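Local coordinates for protein prolyl 4-hydroxylase (Phytophthora capsici LT1534, PDB 6IUQ) that probably hydroxylates proline residues at carbon 4, as an iron(II)- and 2-oxoglutarate-dependent oxygenase of the double-stranded beta-helix fold, at residues A[156-161]-A[228-233]; A[128-133]-A[207-212]; A[35-40]-A[186-191]; A[212-217]-A[273-278]; A[196-199]-A[203-206]. All coordinates share one frame; numbering follows the deposited sequence.

Interaction 1: A[156-161]-A[228-233]; sequences HYDNPG and TIWLDG. With FE2 (Fe (II) ion), chain C.
Beside Asp158, which meets Trp230 across this contact, His156 binds the iron(II) ion through NE2 at 2.3 Å. With chi1 at 60°, the imidazole of His156 is folded in between its own N and carbonyl carbon, which carries NE2 to the metal; its other nitrogen, ND1, is held by the carbonyl of Pro154. The OH of Tyr157 bonds to Gln267. Asp158 then divides its carboxylate between two tasks. OD1 is a metal ligand, 2.4 Å from the iron, while OD2 receives the indole N-H of Trp230, with NE1 at 2.9 Å and a fairly straight N-H...O angle of 159°. Together with His215, these ligands form the HxD...H facial triad of the Fe(II)/2-oxoglutarate oxygenases, set in the double-stranded beta-helix core. OD2 lies in the plane of the indole, at its edge, yet the indole comes to the carboxylate from above, the two flat groups standing 74° apart. Thr169 OG1 is a second hydrogen-bond partner of OD2, so two second-shell groups fix the rotation of this metal-binding carboxylate. Within strand 228-232, CG2 of Thr228 lies against one face of the indole, near its rim. Further along, Asn159 OD1 is bonded by Asn237 ND2 and receives a weak bond from Gly161 N at 3.1 Å, while its ND2 reaches the carbonyl of Arg166.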
# COMPACT_ATOMS: atom_id res chain seq x y z
N HIS A 156 -9.24 2.34 0.64
CA HIS A 156 -9.26 1.22 -0.28
C HIS A 156 -8.29 0.12 0.12
O HIS A 156 -7.41 0.34 0.96
CB HIS A 156 -8.90 1.68 -1.72
CG HIS A 156 -7.53 2.31 -1.84
ND1 HIS A 156 -7.16 3.41 -1.11
CD2 HIS A 156 -6.43 1.94 -2.54
CE1 HIS A 156 -5.92 3.75 -1.41
NE2 HIS A 156 -5.45 2.86 -2.27
N TYR A 157 -8.43 -1.03 -0.52
CA TYR A 157 -7.41 -2.09 -0.53
C TYR A 157 -6.71 -2.05 -1.90
O TYR A 157 -7.37 -1.83 -2.91
CB TYR A 157 -8.05 -3.46 -0.27
CG TYR A 157 -8.66 -3.62 1.11
CD1 TYR A 157 -9.91 -3.08 1.42
CD2 TYR A 157 -7.99 -4.32 2.11
CE1 TYR A 157 -10.47 -3.25 2.70
CE2 TYR A 157 -8.54 -4.49 3.37
CZ TYR A 157 -9.76 -3.94 3.66
OH TYR A 157 -10.29 -4.11 4.92
N ASP A 158 -5.39 -2.24 -1.92
CA ASP A 158 -4.63 -2.26 -3.18
C ASP A 158 -5.06 -3.39 -4.11
O ASP A 158 -4.99 -3.26 -5.33
CB ASP A 158 -3.13 -2.34 -2.89
CG ASP A 158 -2.58 -1.00 -2.68
OD1 ASP A 158 -3.38 -0.06 -2.74
OD2 ASP A 158 -1.37 -0.85 -2.49
N ASN A 159 -5.52 -4.49 -3.51
CA ASN A 159 -6.22 -5.55 -4.22
C ASN A 159 -7.63 -5.62 -3.66
O ASN A 159 -7.85 -6.21 -2.61
CB ASN A 159 -5.48 -6.89 -4.05
CG ASN A 159 -6.06 -8.01 -4.91
OD1 ASN A 159 -7.23 -7.99 -5.31
ND2 ASN A 159 -5.24 -9.04 -5.15
N PRO A 160 -8.60 -5.00 -4.36
CA PRO A 160 -10.02 -4.99 -3.94
C PRO A 160 -10.78 -6.27 -4.26
O PRO A 160 -11.90 -6.46 -3.81
CB PRO A 160 -10.61 -3.81 -4.73
CG PRO A 160 -9.68 -3.59 -5.90
CD PRO A 160 -8.33 -4.14 -5.54
N GLY A 161 -10.15 -7.14 -5.01
CA GLY A 161 -10.67 -8.42 -5.38
C GLY A 161 -10.62 -8.61 -6.85
O GLY A 161 -9.82 -8.06 -7.53
N THR A 228 6.19 3.15 -6.14
CA THR A 228 5.44 1.98 -5.70
C THR A 228 5.84 0.73 -6.47
O THR A 228 5.89 0.75 -7.68
CB THR A 228 3.93 2.18 -5.88
OG1 THR A 228 3.54 3.40 -5.24
CG2 THR A 228 3.15 1.01 -5.27
N ILE A 229 6.11 -0.35 -5.75
CA ILE A 229 6.30 -1.66 -6.36
C ILE A 229 5.22 -2.61 -5.85
O ILE A 229 4.99 -2.72 -4.63
CB ILE A 229 7.69 -2.24 -6.04
CG1 ILE A 229 8.80 -1.32 -6.53
CG2 ILE A 229 7.85 -3.61 -6.66
CD1 ILE A 229 10.19 -1.72 -6.03
N TRP A 230 4.52 -3.27 -6.75
CA TRP A 230 3.55 -4.27 -6.36
C TRP A 230 4.04 -5.63 -6.78
O TRP A 230 4.46 -5.81 -7.92
CB TRP A 230 2.19 -4.00 -6.99
CG TRP A 230 1.38 -2.98 -6.28
CD1 TRP A 230 0.78 -3.12 -5.06
CD2 TRP A 230 1.04 -1.68 -6.75
NE1 TRP A 230 0.11 -1.96 -4.73
CE2 TRP A 230 0.24 -1.07 -5.76
CE3 TRP A 230 1.33 -0.97 -7.93
CZ2 TRP A 230 -0.27 0.23 -5.89
CZ3 TRP A 230 0.83 0.33 -8.06
CH2 TRP A 230 0.03 0.91 -7.04
N LEU A 231 3.97 -6.59 -5.87
CA LEU A 231 4.33 -7.96 -6.19
C LEU A 231 3.08 -8.83 -6.25
O LEU A 231 2.30 -8.88 -5.29
CB LEU A 231 5.33 -8.48 -5.16
CG LEU A 231 6.61 -7.62 -5.11
CD1 LEU A 231 7.65 -8.24 -4.22
CD2 LEU A 231 7.18 -7.34 -6.53
N ASP A 232 2.85 -9.50 -7.38
CA ASP A 232 1.66 -10.36 -7.51
C ASP A 232 1.81 -11.72 -6.84
O ASP A 232 2.91 -12.26 -6.74
CB ASP A 232 1.29 -10.57 -8.97
CG ASP A 232 0.90 -9.29 -9.68
OD1 ASP A 232 0.62 -8.25 -9.01
OD2 ASP A 232 0.85 -9.34 -10.93
N GLY A 233 0.69 -12.29 -6.39
CA GLY A 233 0.69 -13.62 -5.82
C GLY A 233 -0.20 -14.54 -6.64
O GLY A 233 -1.27 -14.14 -7.10
FE FE2 C . -3.17 2.31 -2.30

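Interaction 2: A[128-133]-A[207-212]; sequences PQYDLQ and LFQSDW
At the end of strand 204-209, in the larger sheet of the double-stranded beta-helix, Gln209 is met by Tyr130 from the short 3-10 turn 128-130 that follows helix 118-126. The contact is a buried one between two side chains. The amide of Gln209 gives an N-H to the phenol oxygen, NE2 to Tyr130 OH being 2.9 Å, and the bond is nearly straight at 162°. The phenol oxygen lies close to the plane of the amide, whereas the ring of Tyr130 is turned 79° against that amide, so the two groups meet almost perpendicularly. A bend in the Gln209 chain, chi2 -81°, swings the amide round to the tyrosine although the residue's first bond does not aim at it. Both polar ends have further partners. The OH of Tyr130 also bonds to Asp33, and NE2 of Gln209 to the carbonyl of Leu32, which brings the end of helix 26-35 into the same network. Lys167 joins as well: it bonds OE1 of Gln209, makes a salt bridge with Asp211 and a cation-pi contact with the ring of Tyr130. The amide of Gln209 is thereby gripped at both its oxygen and its nitrogen. Lower in its chain, CG of Gln209 rests on one face of the Trp212 indole, 3.3 Å above the ring plane and shifted toward the rim.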
# COMPACT_ATOMS: atom_id res chain seq x y z
N PRO A 128 7.27 -18.12 1.81
CA PRO A 128 7.00 -18.93 0.61
C PRO A 128 5.51 -19.08 0.32
O PRO A 128 5.12 -19.28 -0.82
CB PRO A 128 7.62 -20.30 0.95
CG PRO A 128 8.41 -20.12 2.18
CD PRO A 128 7.93 -18.88 2.88
N GLN A 129 4.69 -19.00 1.36
CA GLN A 129 3.27 -19.26 1.19
C GLN A 129 2.56 -18.21 0.31
O GLN A 129 1.47 -18.48 -0.21
CB GLN A 129 2.57 -19.35 2.55
CG GLN A 129 2.68 -18.13 3.45
CD GLN A 129 3.92 -18.17 4.35
OE1 GLN A 129 4.96 -18.72 3.99
NE2 GLN A 129 3.80 -17.59 5.53
N TYR A 130 3.17 -17.04 0.13
CA TYR A 130 2.52 -15.98 -0.66
C TYR A 130 2.62 -16.28 -2.16
O TYR A 130 1.89 -15.68 -2.96
CB TYR A 130 3.14 -14.60 -0.40
CG TYR A 130 2.93 -14.02 0.98
CD1 TYR A 130 2.23 -14.70 1.98
CD2 TYR A 130 3.43 -12.75 1.28
CE1 TYR A 130 2.06 -14.15 3.24
CE2 TYR A 130 3.29 -12.20 2.53
CZ TYR A 130 2.61 -12.90 3.50
OH TYR A 130 2.47 -12.32 4.73
N ASP A 131 3.55 -17.15 -2.52
CA ASP A 131 3.69 -17.60 -3.90
C ASP A 131 3.95 -16.44 -4.87
O ASP A 131 3.29 -16.33 -5.90
CB ASP A 131 2.44 -18.35 -4.33
CG ASP A 131 2.70 -19.30 -5.47
OD1 ASP A 131 3.86 -19.36 -5.94
OD2 ASP A 131 1.73 -19.98 -5.91
N LEU A 132 4.90 -15.58 -4.53
CA LEU A 132 5.17 -14.41 -5.35
C LEU A 132 5.87 -14.81 -6.66
O LEU A 132 6.53 -15.84 -6.74
CB LEU A 132 6.02 -13.39 -4.57
CG LEU A 132 5.37 -12.86 -3.29
CD1 LEU A 132 6.33 -11.95 -2.55
CD2 LEU A 132 4.02 -12.16 -3.55
N GLN A 133 5.71 -13.98 -7.68
CA GLN A 133 6.18 -14.32 -9.00
C GLN A 133 7.35 -13.46 -9.47
O GLN A 133 7.35 -12.24 -9.31
CB GLN A 133 5.02 -14.19 -9.99
CG GLN A 133 3.76 -15.00 -9.63
CD GLN A 133 3.94 -16.47 -9.86
OE1 GLN A 133 4.08 -17.25 -8.92
NE2 GLN A 133 3.96 -16.87 -11.13
N LEU A 207 5.94 -1.74 3.61
CA LEU A 207 5.42 -2.93 2.97
C LEU A 207 4.13 -3.22 3.66
O LEU A 207 4.06 -3.11 4.89
CB LEU A 207 6.34 -4.14 3.13
CG LEU A 207 7.81 -4.01 2.75
CD1 LEU A 207 8.52 -5.31 2.99
CD2 LEU A 207 7.96 -3.58 1.30
N PHE A 208 3.10 -3.55 2.88
CA PHE A 208 1.88 -4.05 3.48
C PHE A 208 1.12 -5.04 2.57
O PHE A 208 1.46 -5.22 1.41
CB PHE A 208 1.00 -2.87 3.94
CG PHE A 208 0.55 -1.91 2.85
CD1 PHE A 208 -0.54 -2.22 2.03
CD2 PHE A 208 1.10 -0.65 2.76
CE1 PHE A 208 -0.99 -1.31 1.07
CE2 PHE A 208 0.64 0.27 1.80
CZ PHE A 208 -0.43 -0.07 0.96
N GLN A 209 0.12 -5.70 3.13
CA GLN A 209 -0.66 -6.70 2.40
C GLN A 209 -1.61 -6.03 1.42
O GLN A 209 -2.49 -5.29 1.83
CB GLN A 209 -1.44 -7.57 3.39
CG GLN A 209 -0.59 -8.14 4.54
CD GLN A 209 0.21 -9.37 4.11
OE1 GLN A 209 -0.00 -9.92 3.02
NE2 GLN A 209 1.14 -9.80 4.96
N SER A 210 -1.46 -6.29 0.13
CA SER A 210 -2.35 -5.67 -0.84
C SER A 210 -3.81 -6.13 -0.65
O SER A 210 -4.73 -5.32 -0.81
CB SER A 210 -1.87 -5.94 -2.26
OG SER A 210 -0.48 -5.59 -2.39
N ASP A 211 -4.02 -7.40 -0.28
CA ASP A 211 -5.39 -7.92 -0.20
C ASP A 211 -6.03 -7.89 1.19
O ASP A 211 -7.22 -8.19 1.31
CB ASP A 211 -5.47 -9.35 -0.74
CG ASP A 211 -4.42 -10.25 -0.17
OD1 ASP A 211 -3.46 -9.74 0.47
OD2 ASP A 211 -4.53 -11.47 -0.37
N TRP A 212 -5.30 -7.52 2.25
CA TRP A 212 -6.01 -7.31 3.51
C TRP A 212 -5.51 -6.18 4.39
O TRP A 212 -5.67 -6.24 5.61
CB TRP A 212 -6.04 -8.59 4.35
CG TRP A 212 -4.78 -9.37 4.61
CD1 TRP A 212 -4.27 -10.38 3.83
CD2 TRP A 212 -3.93 -9.31 5.77
NE1 TRP A 212 -3.15 -10.91 4.41
CE2 TRP A 212 -2.91 -10.27 5.60
CE3 TRP A 212 -3.92 -8.50 6.91
CZ2 TRP A 212 -1.90 -10.48 6.54
CZ3 TRP A 212 -2.91 -8.71 7.86
CH2 TRP A 212 -1.91 -9.69 7.66

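Interaction 3: A[35-40]-A[186-191]; sequences KGYVVI and VQLFPF
Tyr37 buries the most surface in this contact, and Leu188 and Pro190 are what it meets. The methyl CD1 of Leu188 sits over one face of the phenol ring as a CH-pi contact, 4.0 Å from the ring centroid and 29° off the normal. It is shifted toward the root of the ring, where Tyr37 CG and Leu188 CD1 are 3.6 Å apart. Pro190 lies on the same side of the ring plane but farther along, its CG touching Tyr37 CE1 at 3.9 Å from an oblique direction. A chi1 of 70° places the tyrosine ring between its own backbone N and carbonyl carbon and so turns one face to Leu188. Next to it, Gly36 leaves helix 26-35 with a positive phi of 103°; the chain turns there directly into strand 37-40. Val196 and Phe208 also touch the tyrosine, and Phe208 touches Leu188 as well. The contact is thus essentially apolar. It joins the edge strand 37-40 of the larger antiparallel sheet to strand 186-189, the middle strand of the smaller one, with the side chain of Leu188 about 8 Å from the iron. Two sheets facing each other across side chains of this sort make up the double-stranded beta-helix, or jelly roll, of the 2-oxoglutarate oxygenases.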
# COMPACT_ATOMS: atom_id res chain seq x y z
N LYS A 35 1.40 -8.40 11.51
CA LYS A 35 0.70 -7.13 11.67
C LYS A 35 0.01 -6.64 10.39
O LYS A 35 -0.94 -5.88 10.45
CB LYS A 35 1.68 -6.06 12.19
CG LYS A 35 2.30 -6.44 13.51
CD LYS A 35 2.19 -5.34 14.54
CE LYS A 35 1.92 -5.92 15.94
NZ LYS A 35 0.75 -5.29 16.63
N GLY A 36 0.49 -7.09 9.23
CA GLY A 36 -0.12 -6.71 7.97
C GLY A 36 0.67 -5.64 7.25
O GLY A 36 0.47 -5.40 6.07
N TYR A 37 1.60 -5.02 7.96
CA TYR A 37 2.43 -3.96 7.42
C TYR A 37 3.74 -3.94 8.15
O TYR A 37 3.84 -4.44 9.27
CB TYR A 37 1.77 -2.61 7.59
CG TYR A 37 1.74 -2.18 9.05
CD1 TYR A 37 0.73 -2.63 9.88
CD2 TYR A 37 2.72 -1.36 9.58
CE1 TYR A 37 0.69 -2.27 11.19
CE2 TYR A 37 2.68 -0.99 10.91
CZ TYR A 37 1.67 -1.45 11.71
OH TYR A 37 1.61 -1.09 13.03
N VAL A 38 4.73 -3.29 7.56
CA VAL A 38 5.97 -3.03 8.27
C VAL A 38 6.66 -1.80 7.67
O VAL A 38 6.57 -1.57 6.46
CB VAL A 38 6.87 -4.28 8.26
CG1 VAL A 38 7.23 -4.69 6.82
CG2 VAL A 38 8.11 -4.08 9.12
N VAL A 39 7.30 -1.00 8.52
CA VAL A 39 7.98 0.23 8.12
C VAL A 39 9.50 0.07 8.24
O VAL A 39 9.99 -0.42 9.25
CB VAL A 39 7.53 1.41 8.98
CG1 VAL A 39 8.33 2.67 8.60
CG2 VAL A 39 6.01 1.64 8.84
N ILE A 40 10.24 0.47 7.21
CA ILE A 40 11.70 0.38 7.22
C ILE A 40 12.34 1.73 6.92
O ILE A 40 12.23 2.23 5.80
CB ILE A 40 12.22 -0.63 6.20
CG1 ILE A 40 11.30 -1.85 6.10
CG2 ILE A 40 13.66 -1.06 6.54
CD1 ILE A 40 11.82 -2.90 5.16
N VAL A 186 0.51 8.09 4.79
CA VAL A 186 -0.36 6.98 4.51
C VAL A 186 -0.92 6.55 5.85
O VAL A 186 -0.18 6.41 6.82
CB VAL A 186 0.35 5.82 3.78
CG1 VAL A 186 1.53 5.30 4.58
CG2 VAL A 186 -0.64 4.68 3.45
N GLN A 187 -2.25 6.44 5.92
CA GLN A 187 -2.92 5.98 7.13
C GLN A 187 -3.37 4.55 6.90
O GLN A 187 -4.13 4.27 5.96
CB GLN A 187 -4.10 6.88 7.50
CG GLN A 187 -4.75 6.55 8.85
CD GLN A 187 -5.72 7.64 9.33
OE1 GLN A 187 -6.60 8.08 8.59
NE2 GLN A 187 -5.54 8.09 10.55
N LEU A 188 -2.87 3.64 7.74
CA LEU A 188 -3.19 2.23 7.67
C LEU A 188 -4.27 1.91 8.68
O LEU A 188 -4.30 2.51 9.76
CB LEU A 188 -1.95 1.37 7.96
CG LEU A 188 -0.66 1.72 7.21
CD1 LEU A 188 0.52 0.93 7.79
CD2 LEU A 188 -0.80 1.45 5.72
N PHE A 189 -5.15 0.97 8.32
CA PHE A 189 -6.19 0.52 9.24
C PHE A 189 -6.12 -0.99 9.44
O PHE A 189 -6.94 -1.71 8.88
CB PHE A 189 -7.59 0.89 8.73
CG PHE A 189 -7.83 2.37 8.61
CD1 PHE A 189 -8.16 3.13 9.72
CD2 PHE A 189 -7.76 2.99 7.37
CE1 PHE A 189 -8.40 4.51 9.61
CE2 PHE A 189 -8.00 4.37 7.24
CZ PHE A 189 -8.32 5.13 8.37
N PRO A 190 -5.14 -1.47 10.22
CA PRO A 190 -5.16 -2.90 10.56
C PRO A 190 -6.53 -3.21 11.16
O PRO A 190 -6.96 -2.50 12.08
CB PRO A 190 -4.03 -3.04 11.60
CG PRO A 190 -3.21 -1.80 11.46
CD PRO A 190 -4.09 -0.72 10.93
N PHE A 191 -7.23 -4.22 10.63
CA PHE A 191 -8.68 -4.31 10.79
C PHE A 191 -9.08 -4.38 12.26
O PHE A 191 -8.63 -5.27 13.00
CB PHE A 191 -9.22 -5.53 10.00
CG PHE A 191 -10.69 -5.42 9.61
CD1 PHE A 191 -11.12 -4.45 8.72
CD2 PHE A 191 -11.61 -6.32 10.10
CE1 PHE A 191 -12.45 -4.36 8.35
CE2 PHE A 191 -12.96 -6.23 9.73
CZ PHE A 191 -13.37 -5.25 8.86

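Interaction 4: A[212-217]-A[273-278]; sequences WMLHRV and GVYEEE. With FE2 (Fe (II) ion), chain C.
Leu214 and Tyr275 form the close-packed, buried half of this contact. The methyl CD2 of Leu214 lies over the tyrosine ring as a CH-pi contact, 4.0 Å from its centroid and only 18° off the normal, with Leu214 CD2 to Tyr275 CG 3.9 Å. The leucine CG, anti to the backbone N at chi1 -179°, directs the branch toward the ring. Tyr275 OH is held at the ring's far end by the backbone N of Leu192. The more exposed half is looser. Arg216 NH1 comes within 3.1 Å of the carbonyl O of Glu278, but the angle is too poor for a hydrogen bond; the guanidinium instead uses Gln187 and Ser282. A bend at chi2 takes the carboxylate of Glu278 away from the arginine to a salt bridge with Arg326, leaving Arg216 NH2 and Glu278 OE2 5.6 Å apart. Between the two residues that face the helices, His215 points the other way and binds iron(II) through NE2 at 2.3 Å, while its ND1 donates to the carbonyl of Met213, a selenomethionine. The edge strand 214-217 of the smaller sheet therefore has the metal on one side and, on the other, the junction of helices 271-274 and 276-287, with helix 313-328 behind it.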
# COMPACT_ATOMS: atom_id res chain seq x y z
N TRP A 212 -5.30 -7.52 2.25
CA TRP A 212 -6.01 -7.31 3.51
C TRP A 212 -5.51 -6.18 4.39
O TRP A 212 -5.67 -6.24 5.61
CB TRP A 212 -6.04 -8.59 4.35
CG TRP A 212 -4.78 -9.37 4.61
CD1 TRP A 212 -4.27 -10.38 3.83
CD2 TRP A 212 -3.93 -9.31 5.77
NE1 TRP A 212 -3.15 -10.91 4.41
CE2 TRP A 212 -2.91 -10.27 5.60
CE3 TRP A 212 -3.92 -8.50 6.91
CZ2 TRP A 212 -1.90 -10.48 6.54
CZ3 TRP A 212 -2.91 -8.71 7.86
CH2 TRP A 212 -1.91 -9.69 7.66
N MSE A 213 -4.94 -5.13 3.80
CA MSE A 213 -4.61 -3.93 4.55
C MSE A 213 -5.36 -2.70 4.02
O MSE A 213 -4.99 -2.12 3.00
CB MSE A 213 -3.10 -3.67 4.53
CG MSE A 213 -2.69 -2.43 5.27
SE MSE A 213 -3.27 -2.43 7.16
CE MSE A 213 -2.46 -4.10 7.75
N LEU A 214 -6.38 -2.28 4.75
CA LEU A 214 -7.14 -1.08 4.40
C LEU A 214 -6.26 0.14 4.62
O LEU A 214 -5.51 0.21 5.61
CB LEU A 214 -8.44 -0.99 5.24
CG LEU A 214 -9.35 0.21 4.94
CD1 LEU A 214 -10.01 0.09 3.58
CD2 LEU A 214 -10.40 0.42 6.03
N HIS A 215 -6.32 1.11 3.70
CA HIS A 215 -5.51 2.32 3.87
C HIS A 215 -6.06 3.47 3.05
O HIS A 215 -6.97 3.30 2.25
CB HIS A 215 -4.04 2.09 3.48
CG HIS A 215 -3.85 1.70 2.04
ND1 HIS A 215 -4.13 0.44 1.57
CD2 HIS A 215 -3.41 2.42 0.98
CE1 HIS A 215 -3.86 0.39 0.28
NE2 HIS A 215 -3.44 1.58 -0.11
N ARG A 216 -5.53 4.66 3.31
CA ARG A 216 -5.78 5.82 2.49
C ARG A 216 -4.57 6.72 2.61
O ARG A 216 -3.74 6.57 3.54
CB ARG A 216 -7.05 6.57 2.94
CG ARG A 216 -6.92 7.25 4.32
CD ARG A 216 -8.22 7.92 4.76
NE ARG A 216 -8.20 8.31 6.19
CZ ARG A 216 -9.26 8.71 6.88
NH1 ARG A 216 -10.47 8.80 6.31
NH2 ARG A 216 -9.12 9.03 8.16
N VAL A 217 -4.47 7.66 1.69
CA VAL A 217 -3.44 8.67 1.73
C VAL A 217 -4.06 9.98 2.23
O VAL A 217 -5.13 10.38 1.77
CB VAL A 217 -2.79 8.84 0.34
CG1 VAL A 217 -1.83 9.99 0.32
CG2 VAL A 217 -2.07 7.53 -0.08
N GLY A 273 -18.74 -0.89 5.78
CA GLY A 273 -19.60 -0.87 6.96
C GLY A 273 -18.84 -0.58 8.25
O GLY A 273 -19.19 0.32 9.00
N VAL A 274 -17.78 -1.33 8.51
CA VAL A 274 -17.04 -1.11 9.75
C VAL A 274 -16.41 0.28 9.78
O VAL A 274 -16.42 0.96 10.80
CB VAL A 274 -15.98 -2.20 9.96
CG1 VAL A 274 -15.16 -1.90 11.20
CG2 VAL A 274 -16.62 -3.58 10.04
N TYR A 275 -15.89 0.75 8.65
CA TYR A 275 -15.21 2.04 8.63
C TYR A 275 -15.99 3.12 7.86
O TYR A 275 -15.40 3.99 7.24
CB TYR A 275 -13.81 1.88 8.03
CG TYR A 275 -12.88 1.08 8.90
CD1 TYR A 275 -12.97 -0.30 8.97
CD2 TYR A 275 -11.92 1.71 9.67
CE1 TYR A 275 -12.13 -1.03 9.79
CE2 TYR A 275 -11.07 1.00 10.48
CZ TYR A 275 -11.18 -0.38 10.54
OH TYR A 275 -10.33 -1.08 11.34
N GLU A 276 -17.32 3.06 7.91
CA GLU A 276 -18.17 4.03 7.24
C GLU A 276 -17.74 5.48 7.44
O GLU A 276 -17.67 6.25 6.49
CB GLU A 276 -19.61 3.88 7.72
CG GLU A 276 -20.63 4.51 6.78
CD GLU A 276 -22.03 4.56 7.37
OE1 GLU A 276 -22.44 3.61 8.07
OE2 GLU A 276 -22.71 5.59 7.15
N GLU A 277 -17.43 5.86 8.67
CA GLU A 277 -17.08 7.24 8.97
C GLU A 277 -15.83 7.64 8.19
O GLU A 277 -15.78 8.72 7.57
CB GLU A 277 -16.86 7.45 10.47
CG GLU A 277 -18.08 7.13 11.35
CD GLU A 277 -18.38 5.63 11.42
OE1 GLU A 277 -17.49 4.80 11.11
OE2 GLU A 277 -19.53 5.28 11.77
N GLU A 278 -14.81 6.77 8.22
CA GLU A 278 -13.57 7.03 7.50
C GLU A 278 -13.75 7.08 5.98
O GLU A 278 -13.25 7.99 5.31
CB GLU A 278 -12.51 5.98 7.85
CG GLU A 278 -11.89 6.15 9.22
CD GLU A 278 -12.73 5.59 10.37
OE1 GLU A 278 -13.66 4.79 10.13
OE2 GLU A 278 -12.46 5.97 11.53
FE FE2 C . -3.17 2.31 -2.30

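Interaction 5: A[196-199]-A[203-206]; sequences VTVA and DRVV
Arg204 makes the polar link of this contact by reaching back to Ala199. Its NH1 donates to the carbonyl O of Ala199 at 2.8 Å, with a bent N-H...O angle of 146° and the donor tilted 20° from the carbonyl plane. The turn at chi3, -81°, brings the guanidinium over to that carbonyl. One water also receives bonds from Ala199 N, at 2.7 Å, and from Arg204 NH1, bridging two donors that cannot bond each other directly. The charge of the arginine has a separate partner, Asp41, in a salt bridge through NE. The apolar part is a meeting of two valines: Val198 CG1 and Val206 CG2 meet tip to tip at 3.9 Å, and the same Val198 methyl also touches the arginine chain obliquely. Strand 196-198 is an edge of the smaller sheet and strand 204-209 belongs to the larger one, so the contact closes the short connection between the two sheets, with Val39 of strand 37-40 touching both Val198 and Arg204.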
# COMPACT_ATOMS: atom_id res chain seq x y z
N VAL A 196 -2.82 3.50 12.00
CA VAL A 196 -1.42 3.85 12.02
C VAL A 196 -1.10 4.88 10.94
O VAL A 196 -1.34 4.66 9.75
CB VAL A 196 -0.53 2.61 11.84
CG1 VAL A 196 0.93 3.01 11.87
CG2 VAL A 196 -0.86 1.56 12.91
N THR A 197 -0.55 6.01 11.37
CA THR A 197 -0.22 7.06 10.43
C THR A 197 1.29 7.11 10.23
O THR A 197 2.05 7.20 11.19
CB THR A 197 -0.77 8.40 10.91
OG1 THR A 197 -2.18 8.25 11.07
CG2 THR A 197 -0.50 9.49 9.87
N VAL A 198 1.70 7.00 8.97
CA VAL A 198 3.09 6.85 8.60
C VAL A 198 3.53 8.02 7.71
O VAL A 198 3.04 8.18 6.59
CB VAL A 198 3.32 5.50 7.85
CG1 VAL A 198 4.80 5.29 7.56
CG2 VAL A 198 2.75 4.35 8.68
N ALA A 199 4.43 8.85 8.22
CA ALA A 199 4.91 10.00 7.46
C ALA A 199 5.72 9.53 6.26
O ALA A 199 6.45 8.55 6.35
CB ALA A 199 5.76 10.91 8.37
N ASP A 203 13.53 8.00 1.97
CA ASP A 203 14.20 6.72 2.11
C ASP A 203 13.50 5.81 3.13
O ASP A 203 14.10 4.89 3.69
CB ASP A 203 15.67 6.92 2.48
CG ASP A 203 16.51 5.70 2.20
OD1 ASP A 203 16.07 4.88 1.35
OD2 ASP A 203 17.58 5.53 2.84
N ARG A 204 12.22 6.06 3.35
CA ARG A 204 11.40 5.16 4.15
C ARG A 204 10.62 4.21 3.25
O ARG A 204 10.01 4.62 2.26
CB ARG A 204 10.43 5.96 5.02
CG ARG A 204 9.35 5.10 5.66
CD ARG A 204 8.53 5.94 6.62
NE ARG A 204 9.19 6.10 7.91
CZ ARG A 204 8.74 6.87 8.90
NH1 ARG A 204 7.62 7.59 8.74
NH2 ARG A 204 9.40 6.92 10.04
N VAL A 205 10.65 2.93 3.60
CA VAL A 205 9.93 1.89 2.88
C VAL A 205 8.76 1.36 3.73
O VAL A 205 8.95 1.03 4.91
CB VAL A 205 10.87 0.71 2.48
CG1 VAL A 205 10.08 -0.51 2.07
CG2 VAL A 205 11.80 1.12 1.37
N VAL A 206 7.56 1.31 3.15
CA VAL A 206 6.44 0.63 3.80
C VAL A 206 6.06 -0.58 2.96
O VAL A 206 5.92 -0.49 1.74
CB VAL A 206 5.21 1.55 3.96
CG1 VAL A 206 4.12 0.83 4.78
CG2 VAL A 206 5.58 2.86 4.62
O HOH W 1 5.71 8.38 10.56

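Overall arrangement
From the N terminus, segment 35-40 opens interaction 3, 128-133 opens interaction 2 and 156-161 opens interaction 1, all before any of them closes. Interaction 3 closes first, at 186-191, crossing both of the others. Interaction 5 then forms a short loop nested inside interactions 1 and 2. Interaction 2 closes at 207-212, crossing interaction 1 and sharing Trp212 with interaction 4, which opens there. Interaction 1 closes at 228-233, before interaction 4 closes at 273-278, so these two cross. Interactions 3 and 5 join the two sheets, interactions 1 and 4 together hold the iron ligands, interaction 2 brings in the turn after helix 118-126, and interaction 4 adds helices 271-274 and 276-287.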